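Local coordinates for conserved hypothetical protein (Caulobacter vibrioides, PDB 1XFJ) that probably acts as a purine nucleoside phosphorylase of the YfiH/LACC1 family, splitting inosine and methylthioadenosine with phosphate and also deaminating adenosine, at residues 164-169 and 205-210; 169-174 and 228-233. All blocks are in the same frame, centred on the assembly; numbering follows the deposited sequence.

Interaction 1 (164-169 and 205-210); sequences GPCIGP and DLPAFV
Pro169 lies beside Asp205, the N-cap residue of helix 206-216, where the loop leaving strand 160-163 packs against the helix's first turn. Here a proline ring rests on a polar group by van der Waals contact: Pro169 CB is 3.6 Å from the carboxylate carbon Asp205 CG, the two side chains running the same way. The other side-chain contacts are apolar. Pro169 CD is 4.2 Å from Pro207 CG, and Cys166 SG sits over the face of the Pro207 ring, 3.8 Å from Pro207 CD; a small, weakly polar thiol suits this buried spot, which Trp224 of strand 221-224 also covers. Ile167 CG2 and Leu206 CD2 add a looser touch at 4.3 Å.

No direct hydrogen bond joins the segments, but a water does. It donates to Ile167 O (2.7 Å) and accepts from Leu206 N (2.8 Å), thus serving an N-H at the start of the helix, where no preceding turn can supply a carbonyl. Proline fits the next position because it has no N-H needing such a partner and its fixed phi is helical. The capping bond completes the turn: Asp205 OD1 accepts from Ala208 N at 3.1 Å, met from above the carboxylate plane, 59° out of it.

Interaction 2 (169-174 and 228-233); sequences PKSYEV and DTRAEE
A chi1 of -62° sets Ser171 OG opposite its own carbonyl carbon and turns the hydroxyl to Asp228, whose carboxylate is carried toward the serine by an extended first torsion (chi1 -167°). The result is the one direct hydrogen bond across the contact: Ser171 OG donates to Asp228 OD2 at 2.8 Å, arriving on the syn side, 27° out of the carboxylate plane. A short hydroxyl side chain suits this place, since it reaches the acid while its backbone stays close to the other loop.

The second carboxylate oxygen, Asp228 OD1, accepts from backbone N-H groups. Within its own segment it takes weak bonds from Arg230 N at 3.1 Å and Ala231 N at 3.3 Å, while Asp228 O takes the firmer one from Glu232 N at 3.0 Å, over residues 229-231, whose backbone angles are helical. The arrangement resembles an Asx motif, though its side-chain bonds are weak.

Lys170 passes obliquely across Asp228, its aliphatic part running near OD2 and the chain bending at its last torsion. An ion pair between Lys170 NZ and Asp228 OD2 is possible at 3.5 Å, but the ammonium is not securely placed. Arg230 packs with its methylenes: CB, CG and CD lie along Ser171, with Arg230 CD 3.7 Å from Ser171 CB. Beyond, a water accepts from Arg230 NE (2.9 Å) and donates to Ser171 O, giving the guanidinium a link to the opposite backbone.

This surface contact joins the approach to strand 173-175, where Tyr172 centres an inverse gamma turn and its backbone bonds to Phe204, with the loop between strand 221-224 and helix 239-244. From that helix Leu244 touches Arg230, and Arg240 reaches Glu173 O.

Pro169 belongs to both contacts, whose centres lie about 9 Å apart: interaction 1 places the loop 164-169 on the start of helix 206-216, and interaction 2 ties its continuation to 228-233. The two are also bonded directly. Cys166 O probably accepts from Thr229 N at 2.9 Å, and Gly168 N probably donates to Asp228 OD1 at 3.1 Å, so the aspartate grips the loop on both sides of Pro169. Ile167 CG2 packs on Tyr172 CD2 at 3.6 Å. Thr229 OG1 bonds to Asp113, just before strand 115-121. A bound beta-mercaptoethanol, probably from crystallisation, lies about 4 Å from the side chain of Leu206 in interaction 1.

Interaction 1 (164-169 and 205-210)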
ATOM      1  N   GLY A 164       2.538  -1.880  -5.223  1.00  3.96           N
ATOM      2  CA  GLY A 164       3.880  -2.052  -4.698  1.00  3.17           C
ATOM      3  C   GLY A 164       4.185  -3.429  -4.146  1.00  3.59           C
ATOM      4  O   GLY A 164       3.474  -4.397  -4.435  1.00  3.12           O
ATOM      5  N   PRO A 165       5.257  -3.549  -3.349  1.00  3.50           N
ATOM      6  CA  PRO A 165       5.635  -4.836  -2.763  1.00  3.13           C
ATOM      7  C   PRO A 165       4.474  -5.358  -1.925  1.00  3.65           C
ATOM      8  O   PRO A 165       3.820  -4.596  -1.218  1.00  5.21           O
ATOM      9  CB  PRO A 165       6.848  -4.484  -1.900  1.00  3.99           C
ATOM     10  CG  PRO A 165       7.427  -3.274  -2.586  1.00  3.08           C
ATOM     11  CD  PRO A 165       6.185  -2.485  -2.928  1.00  3.02           C
ATOM     12  N   CYS A 166       4.209  -6.654  -2.021  1.00  3.60           N
ATOM     13  CA  CYS A 166       3.129  -7.273  -1.265  1.00  4.12           C
ATOM     14  C   CYS A 166       3.372  -8.772  -1.270  1.00  4.24           C
ATOM     15  O   CYS A 166       4.348  -9.235  -1.854  1.00  3.08           O
ATOM     16  CB  CYS A 166       1.770  -6.944  -1.899  1.00  4.80           C
ATOM     17  SG  CYS A 166       1.513  -7.599  -3.570  1.00  4.96           S
ATOM     18  N   ILE A 167       2.504  -9.533  -0.614  1.00  3.52           N
ATOM     19  CA  ILE A 167       2.691 -10.971  -0.593  1.00  4.28           C
ATOM     20  C   ILE A 167       2.374 -11.500  -1.994  1.00  5.54           C
ATOM     21  O   ILE A 167       1.307 -11.234  -2.553  1.00  6.25           O
ATOM     22  CB  ILE A 167       1.808 -11.630   0.495  1.00  5.06           C
ATOM     23  CG1 ILE A 167       2.183 -13.105   0.641  1.00  4.44           C
ATOM     24  CG2 ILE A 167       0.333 -11.423   0.179  1.00  4.34           C
ATOM     25  CD1 ILE A 167       1.621 -13.753   1.905  1.00  6.51           C
ATOM     26  N   GLY A 168       3.325 -12.231  -2.563  1.00  4.81           N
ATOM     27  CA  GLY A 168       3.169 -12.747  -3.911  1.00  5.52           C
ATOM     28  C   GLY A 168       2.349 -14.009  -4.094  1.00  5.60           C
ATOM     29  O   GLY A 168       2.071 -14.724  -3.135  1.00  4.38           O
ATOM     30  N   PRO A 169       1.955 -14.310  -5.342  1.00  7.49           N
ATOM     31  CA  PRO A 169       1.156 -15.494  -5.676  1.00  6.94           C
ATOM     32  C   PRO A 169       1.816 -16.818  -5.309  1.00  8.95           C
ATOM     33  O   PRO A 169       1.148 -17.847  -5.231  1.00 10.42           O
ATOM     34  CB  PRO A 169       0.935 -15.350  -7.181  1.00  8.61           C
ATOM     35  CG  PRO A 169       2.133 -14.575  -7.632  1.00  7.62           C
ATOM     36  CD  PRO A 169       2.253 -13.528  -6.552  1.00  8.02           C
ATOM     37  N   ASP A 205      -3.447 -14.777  -5.913  1.00  5.82           N
ATOM     38  CA  ASP A 205      -2.608 -13.789  -6.582  1.00  4.74           C
ATOM     39  C   ASP A 205      -3.179 -12.404  -6.284  1.00  3.98           C
ATOM     40  O   ASP A 205      -3.947 -11.854  -7.071  1.00  3.10           O
ATOM     41  CB  ASP A 205      -2.609 -14.045  -8.094  1.00  3.69           C
ATOM     42  CG  ASP A 205      -1.502 -13.298  -8.815  1.00  7.72           C
ATOM     43  OD1 ASP A 205      -1.039 -12.267  -8.282  1.00  4.05           O
ATOM     44  OD2 ASP A 205      -1.102 -13.735  -9.920  1.00  6.16           O
ATOM     45  N   LEU A 206      -2.799 -11.845  -5.139  1.00  3.06           N
ATOM     46  CA  LEU A 206      -3.281 -10.532  -4.728  1.00  3.91           C
ATOM     47  C   LEU A 206      -2.933  -9.411  -5.707  1.00  4.23           C
ATOM     48  O   LEU A 206      -3.813  -8.667  -6.139  1.00  3.27           O
ATOM     49  CB  LEU A 206      -2.739 -10.189  -3.335  1.00  4.28           C
ATOM     50  CG  LEU A 206      -3.192  -8.855  -2.738  1.00  4.51           C
ATOM     51  CD1 LEU A 206      -4.697  -8.848  -2.542  1.00  5.97           C
ATOM     52  CD2 LEU A 206      -2.485  -8.641  -1.409  1.00  4.16           C
ATOM     53  N   PRO A 207      -1.647  -9.266  -6.068  1.00  4.01           N
ATOM     54  CA  PRO A 207      -1.325  -8.186  -7.005  1.00  3.45           C
ATOM     55  C   PRO A 207      -2.117  -8.261  -8.310  1.00  3.54           C
ATOM     56  O   PRO A 207      -2.553  -7.241  -8.835  1.00  3.62           O
ATOM     57  CB  PRO A 207       0.187  -8.332  -7.202  1.00  4.73           C
ATOM     58  CG  PRO A 207       0.438  -9.785  -6.926  1.00  3.72           C
ATOM     59  CD  PRO A 207      -0.447 -10.049  -5.735  1.00  4.70           C
ATOM     60  N   ALA A 208      -2.318  -9.466  -8.830  1.00  3.60           N
ATOM     61  CA  ALA A 208      -3.068  -9.599 -10.072  1.00  3.05           C
ATOM     62  C   ALA A 208      -4.519  -9.183  -9.849  1.00  4.23           C
ATOM     63  O   ALA A 208      -5.138  -8.560 -10.716  1.00  3.07           O
ATOM     64  CB  ALA A 208      -2.992 -11.032 -10.589  1.00  4.34           C
ATOM     65  N   PHE A 209      -5.064  -9.514  -8.683  1.00  3.03           N
ATOM     66  CA  PHE A 209      -6.443  -9.145  -8.390  1.00  3.04           C
ATOM     67  C   PHE A 209      -6.560  -7.630  -8.271  1.00  4.35           C
ATOM     68  O   PHE A 209      -7.517  -7.033  -8.757  1.00  4.72           O
ATOM     69  CB  PHE A 209      -6.922  -9.782  -7.089  1.00  3.05           C
ATOM     70  CG  PHE A 209      -8.342  -9.432  -6.747  1.00  3.14           C
ATOM     71  CD1 PHE A 209      -9.396  -9.948  -7.493  1.00  4.72           C
ATOM     72  CD2 PHE A 209      -8.625  -8.547  -5.711  1.00  4.31           C
ATOM     73  CE1 PHE A 209     -10.714  -9.588  -7.217  1.00  4.26           C
ATOM     74  CE2 PHE A 209      -9.940  -8.179  -5.426  1.00  4.14           C
ATOM     75  CZ  PHE A 209     -10.986  -8.699  -6.180  1.00  4.73           C
ATOM     76  N   VAL A 210      -5.583  -7.011  -7.614  1.00  4.26           N
ATOM     77  CA  VAL A 210      -5.587  -5.562  -7.450  1.00  3.92           C
ATOM     78  C   VAL A 210      -5.438  -4.866  -8.805  1.00  5.47           C
ATOM     79  O   VAL A 210      -6.047  -3.820  -9.040  1.00  3.02           O
ATOM     80  CB  VAL A 210      -4.455  -5.116  -6.506  1.00  3.37           C
ATOM     81  CG1 VAL A 210      -4.405  -3.599  -6.420  1.00  4.44           C
ATOM     82  CG2 VAL A 210      -4.684  -5.711  -5.120  1.00  5.06           C
TER
HETATM   83  O   HOH W   1      -0.443 -12.840  -3.915  1.00  4.70           O

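Interaction 2 (169-174 and 228-233)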
ATOM      1  N   PRO A 169       1.955 -14.310  -5.342  1.00  7.49           N
ATOM      2  CA  PRO A 169       1.156 -15.494  -5.676  1.00  6.94           C
ATOM      3  C   PRO A 169       1.816 -16.818  -5.309  1.00  8.95           C
ATOM      4  O   PRO A 169       1.148 -17.847  -5.231  1.00 10.42           O
ATOM      5  CB  PRO A 169       0.935 -15.350  -7.181  1.00  8.61           C
ATOM      6  CG  PRO A 169       2.133 -14.575  -7.632  1.00  7.62           C
ATOM      7  CD  PRO A 169       2.253 -13.528  -6.552  1.00  8.02           C
ATOM      8  N   LYS A 170       3.125 -16.797  -5.083  1.00  9.19           N
ATOM      9  CA  LYS A 170       3.827 -18.019  -4.708  1.00  9.13           C
ATOM     10  C   LYS A 170       3.888 -18.118  -3.188  1.00  9.02           C
ATOM     11  O   LYS A 170       4.292 -19.145  -2.637  1.00  7.21           O
ATOM     12  CB  LYS A 170       5.253 -18.016  -5.271  1.00 11.94           C
ATOM     13  CG  LYS A 170       6.180 -16.983  -4.640  1.00 15.35           C
ATOM     14  CD  LYS A 170       7.552 -16.990  -5.302  1.00 18.05           C
ATOM     15  CE  LYS A 170       8.487 -15.958  -4.687  1.00 20.06           C
ATOM     16  NZ  LYS A 170       8.814 -16.280  -3.274  1.00 22.10           N
ATOM     17  N   SER A 171       3.470 -17.049  -2.516  1.00  6.63           N
ATOM     18  CA  SER A 171       3.523 -16.989  -1.059  1.00  5.79           C
ATOM     19  C   SER A 171       2.192 -16.902  -0.318  1.00  6.53           C
ATOM     20  O   SER A 171       2.110 -17.274   0.854  1.00  5.46           O
ATOM     21  CB  SER A 171       4.378 -15.787  -0.640  1.00  5.85           C
ATOM     22  OG  SER A 171       5.717 -15.914  -1.090  1.00  4.48           O
ATOM     23  N   TYR A 172       1.157 -16.414  -0.992  1.00  6.68           N
ATOM     24  CA  TYR A 172      -0.145 -16.219  -0.358  1.00  6.18           C
ATOM     25  C   TYR A 172      -1.068 -17.440  -0.316  1.00  7.23           C
ATOM     26  O   TYR A 172      -1.930 -17.609  -1.177  1.00  6.61           O
ATOM     27  CB  TYR A 172      -0.862 -15.053  -1.048  1.00  6.13           C
ATOM     28  CG  TYR A 172      -1.910 -14.355  -0.203  1.00  7.32           C
ATOM     29  CD1 TYR A 172      -2.232 -14.817   1.073  1.00  7.53           C
ATOM     30  CD2 TYR A 172      -2.594 -13.242  -0.693  1.00  6.87           C
ATOM     31  CE1 TYR A 172      -3.213 -14.191   1.840  1.00  8.01           C
ATOM     32  CE2 TYR A 172      -3.575 -12.607   0.066  1.00  5.92           C
ATOM     33  CZ  TYR A 172      -3.880 -13.090   1.326  1.00  7.34           C
ATOM     34  OH  TYR A 172      -4.866 -12.488   2.065  1.00  8.25           O
ATOM     35  N   GLU A 173      -0.895 -18.277   0.703  1.00  6.35           N
ATOM     36  CA  GLU A 173      -1.726 -19.468   0.855  1.00  6.67           C
ATOM     37  C   GLU A 173      -3.035 -19.111   1.555  1.00  6.20           C
ATOM     38  O   GLU A 173      -3.035 -18.372   2.543  1.00  5.95           O
ATOM     39  CB  GLU A 173      -0.989 -20.529   1.675  1.00  9.49           C
ATOM     40  CG  GLU A 173      -1.785 -21.812   1.855  1.00 12.19           C
ATOM     41  CD  GLU A 173      -1.056 -22.845   2.685  1.00 15.58           C
ATOM     42  OE1 GLU A 173      -1.045 -22.717   3.928  1.00 16.38           O
ATOM     43  OE2 GLU A 173      -0.483 -23.781   2.090  1.00 16.60           O
ATOM     44  N   VAL A 174      -4.148 -19.633   1.043  1.00  4.99           N
ATOM     45  CA  VAL A 174      -5.454 -19.368   1.639  1.00  4.53           C
ATOM     46  C   VAL A 174      -6.317 -20.627   1.670  1.00  4.94           C
ATOM     47  O   VAL A 174      -6.004 -21.621   1.008  1.00  4.95           O
ATOM     48  CB  VAL A 174      -6.211 -18.258   0.869  1.00  4.37           C
ATOM     49  CG1 VAL A 174      -5.364 -16.993   0.818  1.00  3.91           C
ATOM     50  CG2 VAL A 174      -6.552 -18.730  -0.532  1.00  3.81           C
ATOM     51  N   ASP A 228       8.047  -9.574  -3.678  1.00  4.90           N
ATOM     52  CA  ASP A 228       7.304 -10.397  -2.717  1.00  5.60           C
ATOM     53  C   ASP A 228       7.771 -10.148  -1.280  1.00  6.07           C
ATOM     54  O   ASP A 228       8.865 -10.555  -0.897  1.00  6.34           O
ATOM     55  CB  ASP A 228       7.506 -11.874  -3.071  1.00  6.35           C
ATOM     56  CG  ASP A 228       6.547 -12.799  -2.345  1.00  6.85           C
ATOM     57  OD1 ASP A 228       6.104 -12.468  -1.230  1.00  6.98           O
ATOM     58  OD2 ASP A 228       6.250 -13.879  -2.898  1.00  7.77           O
ATOM     59  N   THR A 229       6.927  -9.499  -0.486  1.00  4.81           N
ATOM     60  CA  THR A 229       7.266  -9.184   0.900  1.00  4.85           C
ATOM     61  C   THR A 229       7.608 -10.408   1.747  1.00  5.64           C
ATOM     62  O   THR A 229       8.568 -10.392   2.521  1.00  6.10           O
ATOM     63  CB  THR A 229       6.110  -8.435   1.587  1.00  4.86           C
ATOM     64  OG1 THR A 229       4.893  -9.167   1.400  1.00  3.66           O
ATOM     65  CG2 THR A 229       5.959  -7.040   0.998  1.00  3.11           C
ATOM     66  N   ARG A 230       6.820 -11.467   1.601  1.00  5.22           N
ATOM     67  CA  ARG A 230       7.039 -12.683   2.375  1.00  6.09           C
ATOM     68  C   ARG A 230       8.328 -13.400   2.004  1.00  6.95           C
ATOM     69  O   ARG A 230       9.033 -13.921   2.872  1.00  7.45           O
ATOM     70  CB  ARG A 230       5.852 -13.633   2.191  1.00  6.95           C
ATOM     71  CG  ARG A 230       5.934 -14.927   2.998  1.00 10.21           C
ATOM     72  CD  ARG A 230       6.651 -16.028   2.231  1.00 12.59           C
ATOM     73  NE  ARG A 230       6.672 -17.289   2.969  1.00 17.18           N
ATOM     74  CZ  ARG A 230       7.524 -17.574   3.950  1.00 18.99           C
ATOM     75  NH1 ARG A 230       8.439 -16.687   4.320  1.00 20.04           N
ATOM     76  NH2 ARG A 230       7.459 -18.748   4.565  1.00 20.66           N
ATOM     77  N   ALA A 231       8.636 -13.416   0.714  1.00  6.69           N
ATOM     78  CA  ALA A 231       9.821 -14.099   0.218  1.00  8.09           C
ATOM     79  C   ALA A 231      11.142 -13.368   0.433  1.00  8.41           C
ATOM     80  O   ALA A 231      12.171 -14.008   0.642  1.00  9.80           O
ATOM     81  CB  ALA A 231       9.645 -14.409  -1.260  1.00  7.71           C
ATOM     82  N   GLU A 232      11.121 -12.040   0.381  1.00  7.17           N
ATOM     83  CA  GLU A 232      12.350 -11.260   0.536  1.00  7.06           C
ATOM     84  C   GLU A 232      12.515 -10.615   1.905  1.00  5.96           C
ATOM     85  O   GLU A 232      12.350  -9.406   2.057  1.00  6.24           O
ATOM     86  CB  GLU A 232      12.415 -10.179  -0.543  1.00  8.87           C
ATOM     87  CG  GLU A 232      12.227 -10.710  -1.956  1.00 10.41           C
ATOM     88  CD  GLU A 232      12.410  -9.631  -3.001  1.00 12.40           C
ATOM     89  OE1 GLU A 232      13.546  -9.137  -3.148  1.00 15.47           O
ATOM     90  OE2 GLU A 232      11.417  -9.277  -3.670  1.00 14.88           O
ATOM     91  N   GLU A 233      12.866 -11.433   2.891  1.00  6.77           N
ATOM     92  CA  GLU A 233      13.063 -10.967   4.258  1.00  6.33           C
ATOM     93  C   GLU A 233      14.173  -9.923   4.349  1.00  5.79           C
ATOM     94  O   GLU A 233      14.204  -9.116   5.277  1.00  6.45           O
ATOM     95  CB  GLU A 233      13.379 -12.165   5.159  1.00  9.60           C
ATOM     96  CG  GLU A 233      13.748 -11.816   6.585  1.00 14.25           C
ATOM     97  CD  GLU A 233      13.910 -13.051   7.449  1.00 17.74           C
ATOM     98  OE1 GLU A 233      14.541 -14.024   6.982  1.00 19.34           O
ATOM     99  OE2 GLU A 233      13.411 -13.046   8.594  1.00 19.71           O
TER
HETATM  100  O   HOH W   2       4.066 -18.529   2.462  1.00 15.73           O